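Local coordinates for Lmo1340 protein (Listeria monocytogenes, PDB 4NLM) that is of unknown function but adopts a YqgU-like six-bladed beta-propeller fold and is probably displayed on the bacterial surface as a lipoprotein, at residues Q48-W53 and Y353-T358; I149-Y154 and D170-I175; G203-Q208 and L233-K238. All coordinates share one frame; numbering follows the deposited sequence.

Interaction 1: Q48-W53 and Y353-T358; sequences QRVVGW and YNLINT
No flat group takes part where V50 meets L355 and I356. The nearest ring is the indole of W53, whose CH2 stays 6.2 Å from L355 CD2, so no face or edge of it rests on 353-358. One methyl does the touching instead. V50 CG2 approaches the side of the I356 chain, 3.8 Å from CG1 and 4.1 Å from I356 CD1, and the two side chains cross at a slant. With chi1 at 167°, the CG1 methyl of V50 is placed opposite the backbone N and CG2 is left to face the other segment. L355 adds its CD2 methyl to the same V50 CG2, more loosely at 4.4 Å. The V50 and I356 CA atoms are 8.4 Å apart, and no hydrogen bond spans the gap. V50 belongs to the first strand of one antiparallel sheet, whereas 352-357 belongs to a neighbouring sheet that strand 40-41 extends. L336 of that second sheet touches both V50 and L355, continuing the apolar seam. The three touching residues are buried and meet through aliphatic carbons alone, which implies a dispersive and hydrophobic join between adjacent blades, without directional bonds to fix its geometry.

Interaction 2: I149-Y154 and D170-I175; sequences IMFVTY and DQLDKI
M150, a selenomethionine, swings its CG opposite the backbone N (chi1 169°), which puts its CG and SE beside I175 CD1, while F151 sets CG between its backbone N and carbonyl carbon (chi1 54°), which carries the far end of the ring to L172. These two neighbours on strand 148-155 thus send their side chains to different partners on 170-175. In the first pair, the I175 CD1 methyl meets the flank of the M150 chain, 3.7 Å from CG and 3.3 Å from M150 SE; the latter separation is short for selenium against a methyl, and its exact value is doubtful. The chain bends at chi3 (71°), turning the M150 CE methyl away to 5.2 Å from I175 CD1. The side chains run at roughly a right angle to one another. In the second pair, L172 CD1 comes obliquely to the ring atom F151 CZ at 3.9 Å, again with the side chains nearly perpendicular. Strand 159-166 runs between the two segments in the same four-stranded sheet: M150 touches its I162, whereas F151 and L172 both touch E163, so the two pairs reach across that strand over its opposite faces. On 170-175 itself, Q171 NE2 makes a weak hydrogen bond to D173 OD1, within the segment. M150 also packs on I182 and W184 of the next blade. Because only carbon and selenium atoms meet across the contact, its cohesion is apolar: 149-154 and 170-175 associate through side chains, across the strand that lies between them, while backbone hydrogen bonding of 149-154 is supplied by the strands flanking it.

Interaction 3: G203-Q208 and L233-K238; sequences GNLYLQ and LLTIEK
L205 and T235 point their CB atoms at each other, and their side chains meet at an oblique angle, methyl against methyl. The leading atom on one side is L205 CD1, at the end of an extended branch (chi2 -171°); on the other it is T235 CG2, 3.7 Å away. Chi1 of T235 (59°) sets OG1 between the backbone N and the carbonyl carbon, leaving CG2 beside the backbone N and turned to the leucine. The threonine therefore offers its apolar branch to the contact, while OG1 makes a weak hydrogen bond with R249 NH1. L233, two residues earlier on the same face of its strand, extends the patch with CD2, 4.5 Å from L205 CD1. L205 was modelled in two conformers, so these distances hold for one of them. The backbones stay well apart, with L205 CA 9.4 Å from T235 CA, and no hydrogen bond links the segments. All three touching residues are buried. Strand 203-209 is third in its four-stranded sheet and 232-238 is second in the sheet that follows along the chain. Such face-to-face apolar packing of successive antiparallel sheets is the arrangement of neighbouring blades in a beta propeller.

From the N terminus, the chain enters interaction 1 at 48-53, in the first strand of a four-stranded sheet, and that contact closes only at 353-358, some 300 residues later, spanning nearly the whole ring. Within this long loop lie the other two contacts, one after the other. Interaction 2 closes a short loop inside a single blade, from 149-154 to 170-175; interaction 3 then opens in the following sheet and closes in the one after that. Interactions 2 and 3 come within about 6 Å at their nearest atoms, whereas interaction 1 lies across the chain's centre from both. It joins the blade beginning at 47-55 to that of the C-terminal strands and strand 40-41, consistent with ring closure.

Interaction 1: Q48-W53 and Y353-T358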
ATOM      1  N   GLN A  48      -4.534  -7.973  15.710  1.00 12.56           N
ATOM      2  CA  GLN A  48      -3.600  -6.913  15.325  1.00 13.15           C
ATOM      3  C   GLN A  48      -4.155  -6.232  14.069  1.00 13.01           C
ATOM      4  O   GLN A  48      -4.472  -5.059  14.053  1.00 14.58           O
ATOM      5  CB  GLN A  48      -2.170  -7.435  15.165  1.00 13.49           C
ATOM      6  CG  GLN A  48      -1.674  -8.135  16.411  1.00 14.74           C
ATOM      7  CD  GLN A  48      -1.655  -7.191  17.598  1.00 16.86           C
ATOM      8  OE1 GLN A  48      -1.055  -6.118  17.537  1.00 21.36           O
ATOM      9  NE2 GLN A  48      -2.338  -7.567  18.659  1.00 19.29           N
ATOM     10  N   ARG A  49      -4.252  -6.969  12.965  1.00 11.70           N
ATOM     11  CA  ARG A  49      -4.848  -6.444  11.757  1.00 10.75           C
ATOM     12  C   ARG A  49      -5.031  -7.536  10.723  1.00  9.92           C
ATOM     13  O   ARG A  49      -4.474  -8.624  10.841  1.00 10.27           O
ATOM     14  CB  ARG A  49      -3.967  -5.364  11.128  1.00 12.19           C
ATOM     15  CG  ARG A  49      -2.623  -5.900  10.623  1.00 13.63           C
ATOM     16  CD  ARG A  49      -1.788  -4.862   9.893  1.00 17.94           C
ATOM     17  NE  ARG A  49      -1.378  -3.790  10.779  1.00 24.41           N
ATOM     18  CZ  ARG A  49      -1.945  -2.585  10.859  1.00 24.88           C
ATOM     19  NH1 ARG A  49      -1.461  -1.713  11.718  1.00 34.62           N
ATOM     20  NH2 ARG A  49      -2.961  -2.226  10.072  1.00 24.99           N
ATOM     21  N   VAL A  50      -5.860  -7.239   9.711  1.00  9.12           N
ATOM     22  CA  VAL A  50      -5.815  -7.956   8.437  1.00  8.75           C
ATOM     23  C   VAL A  50      -4.797  -7.201   7.587  1.00  8.74           C
ATOM     24  O   VAL A  50      -4.899  -6.008   7.381  1.00  9.41           O
ATOM     25  CB  VAL A  50      -7.184  -8.000   7.769  1.00  8.88           C
ATOM     26  CG1 VAL A  50      -7.092  -8.458   6.325  1.00  8.72           C
ATOM     27  CG2 VAL A  50      -8.092  -8.927   8.569  1.00 11.11           C
ATOM     28  N   VAL A  51      -3.787  -7.931   7.080  1.00  8.67           N
ATOM     29  CA  VAL A  51      -2.718  -7.272   6.345  1.00  9.20           C
ATOM     30  C   VAL A  51      -3.151  -6.967   4.894  1.00  8.56           C
ATOM     31  O   VAL A  51      -2.809  -5.940   4.336  1.00  9.66           O
ATOM     32  CB  VAL A  51      -1.475  -8.173   6.339  1.00  9.09           C
ATOM     33  CG1 VAL A  51      -0.362  -7.602   5.446  1.00 10.09           C
ATOM     34  CG2 VAL A  51      -0.979  -8.379   7.757  1.00 10.45           C
ATOM     35  N   GLY A  52      -3.913  -7.874   4.309  1.00  8.27           N
ATOM     36  CA  GLY A  52      -4.354  -7.751   2.917  1.00  9.29           C
ATOM     37  C   GLY A  52      -4.939  -9.033   2.405  1.00  8.28           C
ATOM     38  O   GLY A  52      -5.144  -9.967   3.143  1.00  9.45           O
ATOM     39  N   TRP A  53      -5.196  -9.066   1.089  1.00  9.03           N
ATOM     40  CA  TRP A  53      -5.743 -10.229   0.438  1.00  8.68           C
ATOM     41  C   TRP A  53      -4.656 -11.261   0.136  1.00  8.78           C
ATOM     42  O   TRP A  53      -3.538 -10.918  -0.238  1.00 10.85           O
ATOM     43  CB  TRP A  53      -6.357  -9.851  -0.915  1.00  9.13           C
ATOM     44  CG  TRP A  53      -7.545  -8.940  -0.783  1.00  9.01           C
ATOM     45  CD1 TRP A  53      -7.573  -7.609  -1.034  1.00  9.45           C
ATOM     46  CD2 TRP A  53      -8.861  -9.323  -0.461  1.00  9.33           C
ATOM     47  NE1 TRP A  53      -8.839  -7.119  -0.867  1.00  9.55           N
ATOM     48  CE2 TRP A  53      -9.646  -8.149  -0.472  1.00  9.86           C
ATOM     49  CE3 TRP A  53      -9.465 -10.529  -0.132  1.00 10.12           C
ATOM     50  CZ2 TRP A  53     -11.010  -8.164  -0.199  1.00 10.81           C
ATOM     51  CZ3 TRP A  53     -10.787 -10.536   0.182  1.00 10.60           C
ATOM     52  CH2 TRP A  53     -11.557  -9.357   0.137  1.00 11.43           C
ATOM     53  N   TYR A 353     -19.555  -5.450   5.050  1.00 12.39           N
ATOM     54  CA  TYR A 353     -19.531  -6.619   5.910  1.00 13.88           C
ATOM     55  C   TYR A 353     -18.434  -6.512   6.933  1.00 14.89           C
ATOM     56  O   TYR A 353     -17.353  -6.034   6.643  1.00 15.41           O
ATOM     57  CB  TYR A 353     -19.259  -7.860   5.088  1.00 15.45           C
ATOM     58  CG  TYR A 353     -20.245  -8.058   3.981  1.00 16.17           C
ATOM     59  CD1 TYR A 353     -20.037  -7.492   2.729  1.00 17.57           C
ATOM     60  CD2 TYR A 353     -21.375  -8.822   4.181  1.00 18.02           C
ATOM     61  CE1 TYR A 353     -20.957  -7.668   1.708  1.00 18.58           C
ATOM     62  CE2 TYR A 353     -22.308  -8.990   3.183  1.00 17.62           C
ATOM     63  CZ  TYR A 353     -22.092  -8.429   1.941  1.00 20.47           C
ATOM     64  OH  TYR A 353     -23.037  -8.621   0.957  1.00 23.74           O
ATOM     65  N   ASN A 354     -18.703  -6.989   8.130  1.00 14.55           N
ATOM     66  CA  ASN A 354     -17.684  -7.066   9.155  1.00 15.15           C
ATOM     67  C   ASN A 354     -16.969  -8.390   8.966  1.00 17.58           C
ATOM     68  O   ASN A 354     -17.566  -9.454   9.011  1.00 21.99           O
ATOM     69  CB  ASN A 354     -18.334  -7.031  10.529  1.00 18.88           C
ATOM     70  CG  ASN A 354     -18.971  -5.693  10.845  1.00 22.50           C
ATOM     71  OD1 ASN A 354     -18.475  -4.647  10.458  1.00 26.16           O
ATOM     72  ND2 ASN A 354     -20.072  -5.727  11.580  1.00 33.40           N
ATOM     73  N   LEU A 355     -15.683  -8.320   8.678  1.00 13.58           N
ATOM     74  CA  LEU A 355     -14.860  -9.517   8.511  1.00 14.84           C
ATOM     75  C   LEU A 355     -14.306  -9.971   9.878  1.00 13.40           C
ATOM     76  O   LEU A 355     -14.285 -11.160  10.180  1.00 15.23           O
ATOM     77  CB  LEU A 355     -13.748  -9.239   7.510  1.00 13.56           C
ATOM     78  CG  LEU A 355     -12.746 -10.356   7.304  1.00 15.19           C
ATOM     79  CD1 LEU A 355     -13.433 -11.623   6.814  1.00 15.77           C
ATOM     80  CD2 LEU A 355     -11.710  -9.881   6.306  1.00 15.93           C
ATOM     81  N   ILE A 356     -13.820  -9.008  10.655  1.00 14.18           N
ATOM     82  CA  ILE A 356     -13.328  -9.271  11.999  1.00 13.52           C
ATOM     83  C   ILE A 356     -14.216  -8.499  12.960  1.00 15.20           C
ATOM     84  O   ILE A 356     -14.310  -7.273  12.873  1.00 17.78           O
ATOM     85  CB  ILE A 356     -11.857  -8.820  12.223  1.00 13.66           C
ATOM     86  CG1 ILE A 356     -10.927  -9.341  11.113  1.00 16.24           C
ATOM     87  CG2 ILE A 356     -11.386  -9.246  13.612  1.00 16.40           C
ATOM     88  CD1 ILE A 356     -10.822 -10.832  11.015  1.00 15.51           C
ATOM     89  N   ASN A 357     -14.884  -9.224  13.852  1.00 18.06           N
ATOM     90  CA  ASN A 357     -15.803  -8.633  14.806  1.00 20.64           C
ATOM     91  C   ASN A 357     -15.159  -8.482  16.147  1.00 22.00           C
ATOM     92  O   ASN A 357     -14.520  -9.404  16.645  1.00 25.85           O
ATOM     93  CB  ASN A 357     -17.030  -9.532  14.970  1.00 20.92           C
ATOM     94  CG  ASN A 357     -17.935  -9.515  13.747  1.00 25.82           C
ATOM     95  OD1 ASN A 357     -18.297  -8.453  13.263  1.00 32.03           O
ATOM     96  ND2 ASN A 357     -18.329 -10.687  13.273  1.00 29.33           N
ATOM     97  N   THR A 358     -15.338  -7.310  16.737  1.00 28.08           N
ATOM     98  CA  THR A 358     -14.863  -7.071  18.077  1.00 31.92           C
ATOM     99  C   THR A 358     -15.989  -7.578  18.988  1.00 25.60           C
ATOM    100  O   THR A 358     -17.151  -7.331  18.694  1.00 30.43           O
ATOM    101  CB  THR A 358     -14.690  -5.564  18.353  1.00 38.12           C
ATOM    102  OG1 THR A 358     -15.975  -4.930  18.376  1.00 56.37           O
ATOM    103  CG2 THR A 358     -13.829  -4.900  17.300  1.00 31.18           C
TER

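Interaction 2: I149-Y154 and D170-I175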
ATOM      1  N   ILE A 149      13.266  -6.539  -3.933  1.00 10.65           N
ATOM      2  CA  ILE A 149      12.615  -5.656  -2.988  1.00 11.66           C
ATOM      3  C   ILE A 149      13.553  -4.499  -2.747  1.00 10.09           C
ATOM      4  O   ILE A 149      14.701  -4.668  -2.278  1.00 12.56           O
ATOM      5  CB  ILE A 149      12.255  -6.362  -1.678  1.00 12.94           C
ATOM      6  CG1 ILE A 149      11.330  -7.551  -1.940  1.00 13.99           C
ATOM      7  CG2 ILE A 149      11.548  -5.406  -0.719  1.00 14.79           C
ATOM      8  CD1 ILE A 149      11.030  -8.365  -0.699  1.00 16.41           C
HETATM    9  N   MSE A 150      13.082  -3.304  -3.052  1.00 10.20           N
HETATM   10  CA  MSE A 150      13.846  -2.104  -2.801  1.00 10.72           C
HETATM   11  C   MSE A 150      13.373  -1.531  -1.474  1.00 10.62           C
HETATM   12  O   MSE A 150      12.201  -1.641  -1.115  1.00 12.11           O
HETATM   13  CB  MSE A 150      13.580  -1.139  -3.957  1.00 15.50           C
HETATM   14  CG  MSE A 150      14.056   0.295  -3.802  1.00 19.70           C
HETATM   15 SE   MSE A 150      13.875   1.156  -5.561  1.00 20.44          SE
HETATM   16  CE  MSE A 150      11.911   1.311  -5.736  1.00 18.17           C
ATOM     17  N   PHE A 151      14.253  -0.895  -0.720  1.00 10.35           N
ATOM     18  CA  PHE A 151      13.872  -0.308   0.539  1.00 11.42           C
ATOM     19  C   PHE A 151      14.684   0.906   0.876  1.00 11.59           C
ATOM     20  O   PHE A 151      15.875   1.029   0.532  1.00 12.24           O
ATOM     21  CB  PHE A 151      13.877  -1.351   1.660  1.00 14.29           C
ATOM     22  CG  PHE A 151      15.150  -2.094   1.812  1.00 14.28           C
ATOM     23  CD1 PHE A 151      16.105  -1.623   2.681  1.00 16.23           C
ATOM     24  CD2 PHE A 151      15.367  -3.288   1.163  1.00 17.92           C
ATOM     25  CE1 PHE A 151      17.308  -2.269   2.859  1.00 22.91           C
ATOM     26  CE2 PHE A 151      16.569  -3.960   1.345  1.00 24.02           C
ATOM     27  CZ  PHE A 151      17.531  -3.448   2.186  1.00 24.76           C
ATOM     28  N   VAL A 152      13.979   1.812   1.544  1.00 12.07           N
ATOM     29  CA  VAL A 152      14.525   3.047   2.038  1.00 12.58           C
ATOM     30  C   VAL A 152      14.732   2.897   3.539  1.00 12.15           C
ATOM     31  O   VAL A 152      13.769   2.614   4.269  1.00 13.72           O
ATOM     32  CB  VAL A 152      13.570   4.217   1.739  1.00 13.73           C
ATOM     33  CG1 VAL A 152      14.184   5.525   2.220  1.00 15.61           C
ATOM     34  CG2 VAL A 152      13.254   4.273   0.250  1.00 16.36           C
ATOM     35  N   THR A 153      15.970   3.088   3.985  0.50 12.18           N
ATOM     36  CA  THR A 153      16.297   3.044   5.409  0.50 13.29           C
ATOM     37  C   THR A 153      16.674   4.424   5.911  0.50 15.96           C
ATOM     38  O   THR A 153      17.360   5.187   5.228  0.50 17.03           O
ATOM     39  CB  THR A 153      17.461   2.082   5.699  0.50 14.33           C
ATOM     40  OG1 THR A 153      18.557   2.355   4.813  0.50 13.38           O
ATOM     41  CG2 THR A 153      17.034   0.656   5.517  0.50 13.11           C
ATOM     42  N   TYR A 154      16.194   4.739   7.110  1.00 14.82           N
ATOM     43  CA  TYR A 154      16.421   6.035   7.724  1.00 16.61           C
ATOM     44  C   TYR A 154      17.235   5.905   9.005  1.00 15.26           C
ATOM     45  O   TYR A 154      17.033   4.956   9.763  1.00 17.73           O
ATOM     46  CB  TYR A 154      15.092   6.671   8.132  1.00 17.74           C
ATOM     47  CG  TYR A 154      14.163   6.990   7.003  1.00 19.65           C
ATOM     48  CD1 TYR A 154      13.274   6.035   6.522  1.00 18.72           C
ATOM     49  CD2 TYR A 154      14.191   8.229   6.385  1.00 21.40           C
ATOM     50  CE1 TYR A 154      12.407   6.331   5.492  1.00 18.34           C
ATOM     51  CE2 TYR A 154      13.334   8.527   5.335  1.00 22.14           C
ATOM     52  CZ  TYR A 154      12.437   7.578   4.907  1.00 19.08           C
ATOM     53  OH  TYR A 154      11.577   7.857   3.871  1.00 22.23           O
ATOM     54  N   ASP A 170      20.881 -13.315  -3.351  1.00 20.32           N
ATOM     55  CA  ASP A 170      21.639 -12.793  -2.217  1.00 23.98           C
ATOM     56  C   ASP A 170      22.465 -11.588  -2.641  1.00 24.91           C
ATOM     57  O   ASP A 170      23.635 -11.465  -2.252  1.00 30.24           O
ATOM     58  CB  ASP A 170      22.548 -13.873  -1.623  1.00 27.91           C
ATOM     59  CG  ASP A 170      21.783 -15.093  -1.193  1.00 34.60           C
ATOM     60  OD1 ASP A 170      20.784 -14.935  -0.474  1.00 39.37           O
ATOM     61  OD2 ASP A 170      22.190 -16.217  -1.563  1.00 31.99           O
ATOM     62  N   GLN A 171      21.839 -10.686  -3.398  1.00 23.60           N
ATOM     63  CA  GLN A 171      22.517  -9.510  -3.944  1.00 19.57           C
ATOM     64  C   GLN A 171      21.884  -8.239  -3.333  1.00 20.31           C
ATOM     65  O   GLN A 171      20.662  -8.118  -3.290  1.00 19.66           O
ATOM     66  CB  GLN A 171      22.365  -9.495  -5.465  1.00 28.31           C
ATOM     67  CG  GLN A 171      23.297  -8.534  -6.181  1.00 28.96           C
ATOM     68  CD  GLN A 171      23.063  -8.499  -7.673  1.00 43.58           C
ATOM     69  OE1 GLN A 171      22.469  -9.415  -8.247  1.00 57.25           O
ATOM     70  NE2 GLN A 171      23.536  -7.439  -8.317  1.00 49.51           N
ATOM     71  N   LEU A 172      22.708  -7.325  -2.830  1.00 18.89           N
ATOM     72  CA  LEU A 172      22.252  -6.054  -2.288  1.00 18.59           C
ATOM     73  C   LEU A 172      23.007  -4.988  -3.046  1.00 18.25           C
ATOM     74  O   LEU A 172      24.236  -4.975  -3.032  1.00 22.90           O
ATOM     75  CB  LEU A 172      22.543  -5.930  -0.793  1.00 21.37           C
ATOM     76  CG  LEU A 172      21.966  -4.707  -0.066  1.00 23.42           C
ATOM     77  CD1 LEU A 172      20.467  -4.895   0.080  1.00 20.21           C
ATOM     78  CD2 LEU A 172      22.608  -4.496   1.301  1.00 26.97           C
ATOM     79  N   ASP A 173      22.271  -4.094  -3.683  1.00 16.43           N
ATOM     80  CA  ASP A 173      22.825  -3.022  -4.484  1.00 15.96           C
ATOM     81  C   ASP A 173      22.321  -1.676  -3.998  1.00 16.32           C
ATOM     82  O   ASP A 173      21.158  -1.524  -3.604  1.00 17.75           O
ATOM     83  CB  ASP A 173      22.370  -3.198  -5.948  1.00 18.98           C
ATOM     84  CG  ASP A 173      22.946  -4.446  -6.617  1.00 22.83           C
ATOM     85  OD1 ASP A 173      24.150  -4.711  -6.465  1.00 32.20           O
ATOM     86  OD2 ASP A 173      22.198  -5.136  -7.327  1.00 33.41           O
ATOM     87  N   LYS A 174      23.187  -0.678  -4.039  1.00 16.38           N
ATOM     88  CA  LYS A 174      22.782   0.673  -3.730  1.00 15.99           C
ATOM     89  C   LYS A 174      22.008   1.263  -4.895  1.00 18.51           C
ATOM     90  O   LYS A 174      22.321   0.991  -6.049  1.00 20.36           O
ATOM     91  CB  LYS A 174      23.990   1.556  -3.494  1.00 18.65           C
ATOM     92  CG  LYS A 174      24.799   1.093  -2.326  1.00 18.54           C
ATOM     93  CD  LYS A 174      25.986   2.000  -2.160  1.00 26.70           C
ATOM     94  CE  LYS A 174      26.855   1.468  -1.060  1.00 20.28           C
ATOM     95  NZ  LYS A 174      26.156   1.403   0.233  1.00 20.87           N
ATOM     96  N   ILE A 175      21.004   2.070  -4.580  1.00 15.59           N
ATOM     97  CA  ILE A 175      20.217   2.793  -5.590  1.00 16.80           C
ATOM     98  C   ILE A 175      20.513   4.271  -5.377  1.00 16.88           C
ATOM     99  O   ILE A 175      20.181   4.842  -4.323  1.00 17.42           O
ATOM    100  CB  ILE A 175      18.714   2.491  -5.488  1.00 16.44           C
ATOM    101  CG1 ILE A 175      18.504   1.002  -5.753  1.00 19.60           C
ATOM    102  CG2 ILE A 175      17.922   3.343  -6.466  1.00 20.65           C
ATOM    103  CD1 ILE A 175      17.077   0.585  -5.891  1.00 22.43           C
TER

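Interaction 3: G203-Q208 and L233-K238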
ATOM      1  N   GLY A 203       7.159  18.266  -6.328  1.00 14.96           N
ATOM      2  CA  GLY A 203       8.481  17.913  -6.840  1.00 15.29           C
ATOM      3  C   GLY A 203       8.366  17.617  -8.316  1.00 15.54           C
ATOM      4  O   GLY A 203       7.336  17.866  -8.925  1.00 15.61           O
ATOM      5  N   ASN A 204       9.431  17.089  -8.899  1.00 15.10           N
ATOM      6  CA  ASN A 204       9.433  16.702 -10.303  1.00 15.64           C
ATOM      7  C   ASN A 204       9.727  15.216 -10.377  1.00 14.59           C
ATOM      8  O   ASN A 204      10.593  14.725  -9.656  1.00 15.45           O
ATOM      9  CB  ASN A 204      10.459  17.544 -11.051  1.00 17.84           C
ATOM     10  CG  ASN A 204      10.061  18.999 -11.085  1.00 19.37           C
ATOM     11  OD1 ASN A 204       9.057  19.341 -11.693  1.00 23.34           O
ATOM     12  ND2 ASN A 204      10.817  19.854 -10.408  1.00 28.19           N
ATOM     13  N   LEU A 205       8.988  14.502 -11.215  0.50 13.72           N
ATOM     14  CA  LEU A 205       9.158  13.058 -11.343  0.50 13.10           C
ATOM     15  C   LEU A 205      10.216  12.714 -12.365  0.50 13.27           C
ATOM     16  O   LEU A 205      10.155  13.200 -13.484  0.50 15.80           O
ATOM     17  CB  LEU A 205       7.870  12.396 -11.780  0.50 11.55           C
ATOM     18  CG  LEU A 205       6.630  12.590 -10.950  0.50 10.16           C
ATOM     19  CD1 LEU A 205       5.557  11.654 -11.457  0.50 13.42           C
ATOM     20  CD2 LEU A 205       6.965  12.270  -9.506  0.50  9.97           C
ATOM     21  N   TYR A 206      11.146  11.853 -11.951  1.00 14.36           N
ATOM     22  CA  TYR A 206      12.244  11.389 -12.769  1.00 16.05           C
ATOM     23  C   TYR A 206      12.205   9.879 -12.904  1.00 16.23           C
ATOM     24  O   TYR A 206      11.838   9.167 -11.983  1.00 16.78           O
ATOM     25  CB  TYR A 206      13.581  11.784 -12.129  1.00 17.92           C
ATOM     26  CG  TYR A 206      13.896  13.237 -12.282  1.00 19.06           C
ATOM     27  CD1 TYR A 206      13.423  14.158 -11.380  1.00 18.33           C
ATOM     28  CD2 TYR A 206      14.686  13.689 -13.327  1.00 23.39           C
ATOM     29  CE1 TYR A 206      13.704  15.501 -11.506  1.00 23.62           C
ATOM     30  CE2 TYR A 206      14.976  15.037 -13.465  1.00 28.92           C
ATOM     31  CZ  TYR A 206      14.470  15.937 -12.554  1.00 28.23           C
ATOM     32  OH  TYR A 206      14.750  17.279 -12.666  1.00 35.72           O
ATOM     33  N   LEU A 207      12.612   9.403 -14.080  1.00 17.88           N
ATOM     34  CA  LEU A 207      12.750   7.980 -14.378  1.00 16.37           C
ATOM     35  C   LEU A 207      14.248   7.677 -14.485  1.00 17.83           C
ATOM     36  O   LEU A 207      15.005   8.460 -15.065  1.00 19.02           O
ATOM     37  CB  LEU A 207      12.126   7.633 -15.725  1.00 20.01           C
ATOM     38  CG  LEU A 207      12.133   6.162 -16.146  1.00 18.83           C
ATOM     39  CD1 LEU A 207      11.316   5.306 -15.186  1.00 19.42           C
ATOM     40  CD2 LEU A 207      11.582   6.005 -17.562  1.00 22.13           C
ATOM     41  N   GLN A 208      14.674   6.559 -13.925  1.00 15.34           N
ATOM     42  CA  GLN A 208      16.079   6.155 -14.021  1.00 16.10           C
ATOM     43  C   GLN A 208      16.208   4.664 -13.919  1.00 17.01           C
ATOM     44  O   GLN A 208      15.383   3.973 -13.344  1.00 16.50           O
ATOM     45  CB  GLN A 208      16.890   6.771 -12.885  1.00 18.25           C
ATOM     46  CG  GLN A 208      16.242   6.603 -11.516  1.00 20.43           C
ATOM     47  CD  GLN A 208      15.770   7.920 -10.892  1.00 18.84           C
ATOM     48  OE1 GLN A 208      16.609   8.811 -10.662  1.00 23.73           O
ATOM     49  NE2 GLN A 208      14.451   8.045 -10.569  1.00 19.13           N
ATOM     50  N   LEU A 233       0.684   4.877 -14.390  1.00 13.28           N
ATOM     51  CA  LEU A 233       1.269   5.854 -13.510  1.00 12.41           C
ATOM     52  C   LEU A 233       0.166   6.847 -13.144  1.00 11.16           C
ATOM     53  O   LEU A 233      -0.414   7.516 -14.009  1.00 12.24           O
ATOM     54  CB  LEU A 233       2.402   6.620 -14.189  1.00 14.21           C
ATOM     55  CG  LEU A 233       2.929   7.871 -13.503  1.00 12.80           C
ATOM     56  CD1 LEU A 233       3.516   7.531 -12.135  1.00 12.45           C
ATOM     57  CD2 LEU A 233       3.969   8.623 -14.319  1.00 16.90           C
ATOM     58  N   LEU A 234      -0.125   6.920 -11.857  1.00 10.00           N
ATOM     59  CA  LEU A 234      -1.055   7.881 -11.270  1.00 10.18           C
ATOM     60  C   LEU A 234      -0.255   9.048 -10.722  1.00 10.11           C
ATOM     61  O   LEU A 234       0.750   8.836 -10.040  1.00 10.82           O
ATOM     62  CB  LEU A 234      -1.795   7.250 -10.102  1.00 11.44           C
ATOM     63  CG  LEU A 234      -2.601   8.230  -9.234  1.00 11.91           C
ATOM     64  CD1 LEU A 234      -3.821   8.724 -10.002  1.00 15.22           C
ATOM     65  CD2 LEU A 234      -2.970   7.611  -7.886  1.00 14.55           C
ATOM     66  N   THR A 235      -0.652  10.256 -11.069  1.00 10.43           N
ATOM     67  CA  THR A 235      -0.092  11.439 -10.461  1.00 10.68           C
ATOM     68  C   THR A 235      -1.209  12.251  -9.820  1.00 10.00           C
ATOM     69  O   THR A 235      -2.346  12.249 -10.283  1.00 11.22           O
ATOM     70  CB  THR A 235       0.716  12.324 -11.416  1.00 11.76           C
ATOM     71  OG1 THR A 235      -0.106  12.753 -12.481  1.00 12.77           O
ATOM     72  CG2 THR A 235       1.924  11.578 -11.987  1.00 12.30           C
ATOM     73  N   ILE A 236      -0.861  12.965  -8.757  1.00  9.74           N
ATOM     74  CA  ILE A 236      -1.787  13.850  -8.047  1.00  9.87           C
ATOM     75  C   ILE A 236      -1.096  15.197  -7.913  1.00 10.92           C
ATOM     76  O   ILE A 236       0.066  15.267  -7.508  1.00 11.70           O
ATOM     77  CB  ILE A 236      -2.152  13.286  -6.661  1.00 11.42           C
ATOM     78  CG1 ILE A 236      -2.746  11.879  -6.771  1.00 11.83           C
ATOM     79  CG2 ILE A 236      -3.126  14.196  -5.932  1.00 16.50           C
ATOM     80  CD1 ILE A 236      -3.021  11.195  -5.437  1.00 12.93           C
ATOM     81  N   GLU A 237      -1.822  16.268  -8.203  1.00 11.93           N
ATOM     82  CA  GLU A 237      -1.296  17.600  -8.117  1.00 13.07           C
ATOM     83  C   GLU A 237      -2.429  18.580  -7.798  1.00 12.48           C
ATOM     84  O   GLU A 237      -3.573  18.326  -8.110  1.00 11.32           O
ATOM     85  CB  GLU A 237      -0.582  18.006  -9.415  1.00 15.22           C
ATOM     86  CG  GLU A 237      -1.521  18.194 -10.589  1.00 15.49           C
ATOM     87  CD  GLU A 237      -0.798  18.251 -11.918  1.00 17.92           C
ATOM     88  OE1 GLU A 237      -0.397  19.351 -12.348  1.00 21.05           O
ATOM     89  OE2 GLU A 237      -0.679  17.182 -12.545  1.00 20.24           O
ATOM     90  N   LYS A 238      -2.100  19.681  -7.130  0.50 14.48           N
ATOM     91  CA  LYS A 238      -3.087  20.718  -6.904  0.50 14.90           C
ATOM     92  C   LYS A 238      -3.473  21.297  -8.242  0.50 14.51           C
ATOM     93  O   LYS A 238      -2.674  21.321  -9.164  0.50 16.99           O
ATOM     94  CB  LYS A 238      -2.528  21.862  -6.044  0.50 23.56           C
ATOM     95  CG  LYS A 238      -2.311  21.528  -4.583  0.50 25.21           C
ATOM     96  CD  LYS A 238      -1.732  22.706  -3.808  0.50 25.50           C
ATOM     97  CE  LYS A 238      -2.523  23.988  -4.011  0.50 24.66           C
ATOM     98  NZ  LYS A 238      -1.954  25.137  -3.244  0.50 28.66           N
TER